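Local coordinates for protein nitrite oxidoreductase subunit B (Kuenenia stuttgartiensis, PDB 7B04) that probably relays electrons through iron-sulfur clusters as the NarH-like beta subunit of the nitrite:nitrate oxidoreductase complex, at residues L161-Q172 / Y305-L316. Numbering follows the deposited sequence.
Sequences LPEHSRWFFYLQ and YIPPRWAPRAYL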
ATOM      1  N   LEU A 161       3.095  22.827  14.991  1.00 46.09           N
ATOM      2  CA  LEU A 161       3.298  22.379  16.354  1.00 49.55           C
ATOM      3  C   LEU A 161       2.954  23.527  17.301  1.00 52.74           C
ATOM      4  O   LEU A 161       3.082  24.701  16.942  1.00 51.22           O
ATOM      5  CB  LEU A 161       4.736  21.912  16.549  1.00 49.17           C
ATOM      6  CG  LEU A 161       5.156  20.587  15.899  1.00 48.58           C
ATOM      7  CD1 LEU A 161       6.657  20.391  16.026  1.00 42.94           C
ATOM      8  CD2 LEU A 161       4.419  19.384  16.488  1.00 52.12           C
ATOM      9  N   PRO A 162       2.544  23.221  18.541  1.00 51.54           N
ATOM     10  CA  PRO A 162       2.538  21.929  19.243  1.00 49.91           C
ATOM     11  C   PRO A 162       1.391  20.978  18.888  1.00 50.86           C
ATOM     12  O   PRO A 162       1.552  19.760  18.985  1.00 55.68           O
ATOM     13  CB  PRO A 162       2.388  22.362  20.713  1.00 44.62           C
ATOM     14  CG  PRO A 162       2.784  23.833  20.741  1.00 50.03           C
ATOM     15  CD  PRO A 162       2.240  24.330  19.470  1.00 49.37           C
ATOM     16  N   GLU A 163       0.262  21.520  18.427  1.00 42.30           N
ATOM     17  CA  GLU A 163      -0.905  20.718  18.063  1.00 45.91           C
ATOM     18  C   GLU A 163      -1.415  21.143  16.694  1.00 50.16           C
ATOM     19  O   GLU A 163      -1.649  22.334  16.460  1.00 51.80           O
ATOM     20  CB  GLU A 163      -2.036  20.852  19.092  1.00 46.43           C
ATOM     21  CG  GLU A 163      -1.688  20.482  20.519  1.00 50.99           C
ATOM     22  CD  GLU A 163      -2.816  20.826  21.481  1.00 60.39           C
ATOM     23  OE1 GLU A 163      -3.829  21.358  20.994  1.00 62.55           O
ATOM     24  OE2 GLU A 163      -2.698  20.585  22.703  1.00 63.29           O
ATOM     25  N   HIS A 164      -1.604  20.171  15.806  1.00 52.74           N
ATOM     26  CA  HIS A 164      -2.078  20.441  14.454  1.00 49.46           C
ATOM     27  C   HIS A 164      -3.582  20.701  14.489  1.00 47.88           C
ATOM     28  O   HIS A 164      -4.352  19.886  15.012  1.00 47.03           O
ATOM     29  CB  HIS A 164      -1.797  19.258  13.534  1.00 47.11           C
ATOM     30  CG  HIS A 164      -0.342  19.027  13.250  1.00 49.31           C
ATOM     31  ND1 HIS A 164       0.085  18.059  12.362  1.00 50.39           N
ATOM     32  CD2 HIS A 164       0.778  19.626  13.725  1.00 49.22           C
ATOM     33  CE1 HIS A 164       1.403  18.076  12.297  1.00 45.61           C
ATOM     34  NE2 HIS A 164       1.847  19.016  13.114  1.00 48.97           N
ATOM     35  N   SER A 165      -4.003  21.839  13.934  1.00 52.04           N
ATOM     36  CA  SER A 165      -5.431  22.129  13.818  1.00 52.82           C
ATOM     37  C   SER A 165      -6.134  21.059  12.989  1.00 56.45           C
ATOM     38  O   SER A 165      -7.157  20.503  13.404  1.00 56.62           O
ATOM     39  CB  SER A 165      -5.638  23.517  13.205  1.00 54.69           C
ATOM     40  OG  SER A 165      -5.119  23.558  11.887  1.00 57.44           O
ATOM     41  N   ARG A 166      -5.593  20.758  11.813  1.00 53.12           N
ATOM     42  CA  ARG A 166      -6.055  19.652  10.984  1.00 51.44           C
ATOM     43  C   ARG A 166      -5.118  18.476  11.226  1.00 49.62           C
ATOM     44  O   ARG A 166      -3.922  18.565  10.927  1.00 50.27           O
ATOM     45  CB  ARG A 166      -6.075  20.051   9.508  1.00 46.39           C
ATOM     46  CG  ARG A 166      -6.843  19.109   8.591  1.00 46.70           C
ATOM     47  CD  ARG A 166      -6.954  19.704   7.194  1.00 47.23           C
ATOM     48  NE  ARG A 166      -7.750  20.928   7.183  1.00 47.38           N
ATOM     49  CZ  ARG A 166      -7.912  21.705   6.117  1.00 45.85           C
ATOM     50  NH1 ARG A 166      -7.295  21.412   4.981  1.00 46.07           N
ATOM     51  NH2 ARG A 166      -8.659  22.797   6.198  1.00 48.33           N
ATOM     52  N   TRP A 167      -5.651  17.379  11.762  1.00 47.56           N
ATOM     53  CA  TRP A 167      -4.779  16.334  12.277  1.00 44.35           C
ATOM     54  C   TRP A 167      -5.412  14.960  12.131  1.00 43.64           C
ATOM     55  O   TRP A 167      -6.634  14.813  12.054  1.00 42.63           O
ATOM     56  CB  TRP A 167      -4.451  16.579  13.754  1.00 43.19           C
ATOM     57  CG  TRP A 167      -5.660  16.469  14.639  1.00 47.37           C
ATOM     58  CD1 TRP A 167      -6.540  17.463  14.951  1.00 51.78           C
ATOM     59  CD2 TRP A 167      -6.131  15.293  15.312  1.00 46.13           C
ATOM     60  NE1 TRP A 167      -7.525  16.983  15.781  1.00 52.05           N
ATOM     61  CE2 TRP A 167      -7.296  15.653  16.017  1.00 48.27           C
ATOM     62  CE3 TRP A 167      -5.676  13.972  15.391  1.00 40.75           C
ATOM     63  CZ2 TRP A 167      -8.013  14.742  16.791  1.00 43.49           C
ATOM     64  CZ3 TRP A 167      -6.390  13.070  16.158  1.00 41.85           C
ATOM     65  CH2 TRP A 167      -7.544  13.459  16.848  1.00 40.57           C
ATOM     66  N   PHE A 168      -4.541  13.954  12.105  1.00 41.40           N
ATOM     67  CA  PHE A 168      -4.891  12.541  12.175  1.00 30.52           C
ATOM     68  C   PHE A 168      -3.608  11.754  12.393  1.00 37.18           C
ATOM     69  O   PHE A 168      -2.534  12.168  11.947  1.00 44.28           O
ATOM     70  CB  PHE A 168      -5.619  12.058  10.910  1.00 32.54           C
ATOM     71  CG  PHE A 168      -4.717  11.827   9.727  1.00 46.18           C
ATOM     72  CD1 PHE A 168      -4.365  10.543   9.348  1.00 43.24           C
ATOM     73  CD2 PHE A 168      -4.241  12.889   8.982  1.00 48.13           C
ATOM     74  CE1 PHE A 168      -3.553  10.322   8.254  1.00 42.94           C
ATOM     75  CE2 PHE A 168      -3.420  12.676   7.888  1.00 43.01           C
ATOM     76  CZ  PHE A 168      -3.074  11.390   7.527  1.00 44.18           C
ATOM     77  N   PHE A 169      -3.725  10.628  13.094  1.00 37.90           N
ATOM     78  CA  PHE A 169      -2.579   9.775  13.370  1.00 35.76           C
ATOM     79  C   PHE A 169      -3.019   8.322  13.273  1.00 33.37           C
ATOM     80  O   PHE A 169      -4.205   8.017  13.120  1.00 37.02           O
ATOM     81  CB  PHE A 169      -1.952  10.076  14.743  1.00 39.88           C
ATOM     82  CG  PHE A 169      -2.813   9.688  15.915  1.00 34.57           C
ATOM     83  CD1 PHE A 169      -3.753  10.569  16.422  1.00 38.60           C
ATOM     84  CD2 PHE A 169      -2.667   8.450  16.524  1.00 36.87           C
ATOM     85  CE1 PHE A 169      -4.542  10.220  17.503  1.00 44.08           C
ATOM     86  CE2 PHE A 169      -3.454   8.094  17.604  1.00 41.41           C
ATOM     87  CZ  PHE A 169      -4.391   8.981  18.094  1.00 49.41           C
ATOM     88  N   TYR A 170      -2.047   7.422  13.368  1.00 32.82           N
ATOM     89  CA  TYR A 170      -2.255   6.006  13.100  1.00 34.26           C
ATOM     90  C   TYR A 170      -2.146   5.211  14.393  1.00 39.99           C
ATOM     91  O   TYR A 170      -1.214   5.417  15.177  1.00 45.72           O
ATOM     92  CB  TYR A 170      -1.246   5.494  12.071  1.00 31.31           C
ATOM     93  CG  TYR A 170      -1.335   6.196  10.737  1.00 28.30           C
ATOM     94  CD1 TYR A 170      -2.552   6.328  10.082  1.00 27.64           C
ATOM     95  CD2 TYR A 170      -0.203   6.727  10.132  1.00 35.56           C
ATOM     96  CE1 TYR A 170      -2.641   6.969   8.863  1.00 33.97           C
ATOM     97  CE2 TYR A 170      -0.282   7.370   8.910  1.00 40.78           C
ATOM     98  CZ  TYR A 170      -1.504   7.487   8.281  1.00 38.55           C
ATOM     99  OH  TYR A 170      -1.595   8.122   7.066  1.00 28.34           O
ATOM    100  N   LEU A 171      -3.098   4.308  14.611  1.00 36.61           N
ATOM    101  CA  LEU A 171      -3.108   3.437  15.779  1.00 31.06           C
ATOM    102  C   LEU A 171      -2.963   1.996  15.315  1.00 31.06           C
ATOM    103  O   LEU A 171      -3.788   1.504  14.539  1.00 32.20           O
ATOM    104  CB  LEU A 171      -4.395   3.619  16.587  1.00 31.06           C
ATOM    105  CG  LEU A 171      -4.487   2.881  17.922  1.00 32.44           C
ATOM    106  CD1 LEU A 171      -3.335   3.268  18.836  1.00 33.63           C
ATOM    107  CD2 LEU A 171      -5.824   3.174  18.582  1.00 33.29           C
ATOM    108  N   GLN A 172      -1.915   1.331  15.788  1.00 32.42           N
ATOM    109  CA  GLN A 172      -1.566  -0.022  15.373  1.00 35.43           C
ATOM    110  C   GLN A 172      -1.923  -0.984  16.498  1.00 28.40           C
ATOM    111  O   GLN A 172      -1.340  -0.912  17.585  1.00 32.10           O
ATOM    112  CB  GLN A 172      -0.080  -0.119  15.027  1.00 30.88           C
ATOM    113  CG  GLN A 172       0.452   1.061  14.225  1.00 33.62           C
ATOM    114  CD  GLN A 172       0.819   2.247  15.098  1.00 34.01           C
ATOM    115  OE1 GLN A 172       0.986   2.112  16.311  1.00 33.98           O
ATOM    116  NE2 GLN A 172       0.932   3.419  14.487  1.00 34.68           N
ATOM    117  N   TYR A 305       2.437   2.695  23.629  1.00 33.88           N
ATOM    118  CA  TYR A 305       2.639   3.583  22.496  1.00 34.76           C
ATOM    119  C   TYR A 305       3.348   4.855  22.928  1.00 37.68           C
ATOM    120  O   TYR A 305       3.065   5.403  23.999  1.00 42.57           O
ATOM    121  CB  TYR A 305       1.304   3.966  21.852  1.00 34.94           C
ATOM    122  CG  TYR A 305       0.504   2.813  21.296  1.00 31.13           C
ATOM    123  CD1 TYR A 305       0.577   2.481  19.952  1.00 32.38           C
ATOM    124  CD2 TYR A 305      -0.339   2.071  22.111  1.00 31.62           C
ATOM    125  CE1 TYR A 305      -0.159   1.435  19.434  1.00 32.72           C
ATOM    126  CE2 TYR A 305      -1.079   1.022  21.605  1.00 28.69           C
ATOM    127  CZ  TYR A 305      -0.985   0.708  20.266  1.00 35.47           C
ATOM    128  OH  TYR A 305      -1.719  -0.337  19.755  1.00 40.34           O
ATOM    129  N   ILE A 306       4.253   5.333  22.082  1.00 33.75           N
ATOM    130  CA  ILE A 306       4.802   6.679  22.201  1.00 35.24           C
ATOM    131  C   ILE A 306       3.841   7.621  21.482  1.00 34.75           C
ATOM    132  O   ILE A 306       3.664   7.486  20.260  1.00 36.89           O
ATOM    133  CB  ILE A 306       6.213   6.771  21.609  1.00 35.63           C
ATOM    134  CG1 ILE A 306       7.198   5.961  22.455  1.00 31.68           C
ATOM    135  CG2 ILE A 306       6.659   8.222  21.520  1.00 37.24           C
ATOM    136  CD1 ILE A 306       8.596   5.908  21.882  1.00 28.12           C
ATOM    137  N   PRO A 307       3.211   8.562  22.178  1.00 36.70           N
ATOM    138  CA  PRO A 307       2.119   9.335  21.574  1.00 35.19           C
ATOM    139  C   PRO A 307       2.617  10.206  20.436  1.00 35.13           C
ATOM    140  O   PRO A 307       3.812  10.530  20.365  1.00 37.92           O
ATOM    141  CB  PRO A 307       1.601  10.190  22.743  1.00 37.55           C
ATOM    142  CG  PRO A 307       2.071   9.480  23.975  1.00 38.22           C
ATOM    143  CD  PRO A 307       3.391   8.879  23.604  1.00 37.95           C
ATOM    144  N   PRO A 308       1.734  10.591  19.515  1.00 40.18           N
ATOM    145  CA  PRO A 308       2.141  11.516  18.452  1.00 40.32           C
ATOM    146  C   PRO A 308       2.451  12.895  19.016  1.00 44.83           C
ATOM    147  O   PRO A 308       1.747  13.404  19.891  1.00 41.34           O
ATOM    148  CB  PRO A 308       0.923  11.554  17.521  1.00 35.71           C
ATOM    149  CG  PRO A 308       0.148  10.317  17.847  1.00 32.47           C
ATOM    150  CD  PRO A 308       0.374  10.069  19.304  1.00 38.82           C
ATOM    151  N   ARG A 309       3.521  13.500  18.496  1.00 41.99           N
ATOM    152  CA  ARG A 309       3.928  14.829  18.938  1.00 45.25           C
ATOM    153  C   ARG A 309       2.956  15.918  18.501  1.00 43.53           C
ATOM    154  O   ARG A 309       2.973  17.011  19.077  1.00 50.75           O
ATOM    155  CB  ARG A 309       5.332  15.146  18.422  1.00 40.99           C
ATOM    156  CG  ARG A 309       5.417  15.304  16.916  1.00 40.73           C
ATOM    157  CD  ARG A 309       6.768  15.850  16.492  1.00 41.75           C
ATOM    158  NE  ARG A 309       6.827  16.082  15.052  1.00 52.93           N
ATOM    159  CZ  ARG A 309       7.819  16.719  14.438  1.00 46.90           C
ATOM    160  NH1 ARG A 309       7.788  16.883  13.123  1.00 48.50           N
ATOM    161  NH2 ARG A 309       8.840  17.192  15.139  1.00 39.73           N
ATOM    162  N   TRP A 310       2.116  15.650  17.502  1.00 38.14           N
ATOM    163  CA  TRP A 310       1.343  16.685  16.833  1.00 41.55           C
ATOM    164  C   TRP A 310      -0.147  16.637  17.135  1.00 46.77           C
ATOM    165  O   TRP A 310      -0.860  17.584  16.784  1.00 51.57           O
ATOM    166  CB  TRP A 310       1.534  16.577  15.315  1.00 42.88           C
ATOM    167  CG  TRP A 310       0.976  15.305  14.759  1.00 36.50           C
ATOM    168  CD1 TRP A 310      -0.276  15.110  14.254  1.00 37.57           C
ATOM    169  CD2 TRP A 310       1.648  14.044  14.669  1.00 36.55           C
ATOM    170  NE1 TRP A 310      -0.423  13.806  13.849  1.00 37.72           N
ATOM    171  CE2 TRP A 310       0.744  13.131  14.092  1.00 39.75           C
ATOM    172  CE3 TRP A 310       2.927  13.600  15.017  1.00 33.71           C
ATOM    173  CZ2 TRP A 310       1.079  11.800  13.855  1.00 39.21           C
ATOM    174  CZ3 TRP A 310       3.258  12.279  14.780  1.00 32.29           C
ATOM    175  CH2 TRP A 310       2.337  11.394  14.205  1.00 38.79           C
ATOM    176  N   ALA A 311      -0.634  15.578  17.763  1.00 46.10           N
ATOM    177  CA  ALA A 311      -2.064  15.445  17.978  1.00 38.00           C
ATOM    178  C   ALA A 311      -2.507  16.290  19.170  1.00 41.05           C
ATOM    179  O   ALA A 311      -1.702  16.597  20.054  1.00 46.81           O
ATOM    180  CB  ALA A 311      -2.430  13.984  18.215  1.00 43.02           C
ATOM    181  N   PRO A 312      -3.775  16.698  19.201  1.00 37.77           N
ATOM    182  CA  PRO A 312      -4.284  17.438  20.363  1.00 44.14           C
ATOM    183  C   PRO A 312      -4.049  16.662  21.647  1.00 46.61           C
ATOM    184  O   PRO A 312      -4.364  15.473  21.744  1.00 44.86           O
ATOM    185  CB  PRO A 312      -5.777  17.586  20.057  1.00 41.42           C
ATOM    186  CG  PRO A 312      -5.853  17.553  18.576  1.00 41.69           C
ATOM    187  CD  PRO A 312      -4.778  16.602  18.128  1.00 39.04           C
ATOM    188  N   ARG A 313      -3.475  17.345  22.640  1.00 44.25           N
ATOM    189  CA  ARG A 313      -3.107  16.655  23.869  1.00 40.34           C
ATOM    190  C   ARG A 313      -4.329  16.135  24.612  1.00 40.87           C
ATOM    191  O   ARG A 313      -4.262  15.062  25.217  1.00 43.39           O
ATOM    192  CB  ARG A 313      -2.291  17.585  24.769  1.00 40.30           C
ATOM    193  CG  ARG A 313      -1.006  18.100  24.134  1.00 41.75           C
ATOM    194  CD  ARG A 313       0.063  17.022  24.073  1.00 41.60           C
ATOM    195  NE  ARG A 313       1.352  17.551  23.631  1.00 45.49           N
ATOM    196  CZ  ARG A 313       1.745  17.598  22.361  1.00 53.76           C
ATOM    197  NH1 ARG A 313       2.935  18.095  22.051  1.00 45.85           N
ATOM    198  NH2 ARG A 313       0.951  17.146  21.400  1.00 46.12           N
ATOM    199  N   ALA A 314      -5.466  16.829  24.515  1.00 46.64           N
ATOM    200  CA  ALA A 314      -6.676  16.376  25.197  1.00 47.83           C
ATOM    201  C   ALA A 314      -7.114  15.008  24.691  1.00 43.45           C
ATOM    202  O   ALA A 314      -7.434  14.113  25.481  1.00 42.04           O
ATOM    203  CB  ALA A 314      -7.796  17.400  25.013  1.00 49.74           C
ATOM    204  N   TYR A 315      -7.132  14.827  23.370  1.00 49.93           N
ATOM    205  CA  TYR A 315      -7.470  13.526  22.806  1.00 43.98           C
ATOM    206  C   TYR A 315      -6.453  12.471  23.229  1.00 36.70           C
ATOM    207  O   TYR A 315      -6.820  11.333  23.543  1.00 39.25           O
ATOM    208  CB  TYR A 315      -7.556  13.621  21.281  1.00 43.62           C
ATOM    209  CG  TYR A 315      -8.086  12.377  20.594  1.00 46.69           C
ATOM    210  CD1 TYR A 315      -9.447  12.096  20.566  1.00 46.04           C
ATOM    211  CD2 TYR A 315      -7.223  11.490  19.962  1.00 44.70           C
ATOM    212  CE1 TYR A 315      -9.933  10.962  19.935  1.00 41.92           C
ATOM    213  CE2 TYR A 315      -7.699  10.356  19.329  1.00 41.52           C
ATOM    214  CZ  TYR A 315      -9.052  10.097  19.319  1.00 43.93           C
ATOM    215  OH  TYR A 315      -9.523   8.967  18.689  1.00 46.58           O
ATOM    216  N   LEU A 316      -5.166  12.830  23.229  1.00 34.96           N
ATOM    217  CA  LEU A 316      -4.122  11.868  23.572  1.00 37.61           C
ATOM    218  C   LEU A 316      -4.202  11.417  25.031  1.00 43.01           C
ATOM    219  O   LEU A 316      -4.012  10.228  25.320  1.00 39.21           O
ATOM    220  CB  LEU A 316      -2.747  12.470  23.279  1.00 36.59           C
ATOM    221  CG  LEU A 316      -2.344  12.725  21.824  1.00 40.20           C
ATOM    222  CD1 LEU A 316      -0.860  13.048  21.742  1.00 47.39           C
ATOM    223  CD2 LEU A 316      -2.684  11.534  20.940  1.00 36.11           C
TER
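W310 packs its CB on H164 and its CZ2 on F169 CB, with W167 CB farther off at the indole edge. W310 CB sits over the centre of the H164 ring, 3.3 Å from the centroid, as a CH-pi contact. Its CG stands between the backbone N and the carbonyl carbon (chi1 65°), which turns the indole along 167-169. W310 NE1 donates to F168 O at 3.3 Å; the oxygen lies near the indole plane, but the nitrogen stands well above the carbonyl plane. The backbone O of W310 accepts a nearly straight bond from H164 N at 2.9 Å. H164 ND1 is hydrogen-bonded to the hydroxyl of Y337 of subunit A, so the histidine ring links the two chains. F169 takes P308 CG over one face, and F169 CE1 meets the edge of Y315 at CE2, 3.6 Å away. W167 lays one indole face on P312, whose CD is 3.4 Å from the five-membered ring centroid. W167 CH2 reaches over one face of Y315, 3.7 Å from Y315 CD2. An alanine in place of W167 would probably leave P312 without its aromatic cover, take one ring from Y315 and open a gap at the helix start. P312 is the N-cap residue of helix 313-320. Loop 161-168 and strand 169-173 pack aromatic residues and prolines against the loop and helix start of 307-316. Q172 of the same strand lines a [4Fe-4S] cluster pocket, in a subunit with ferredoxin-type 4Fe-4S domains.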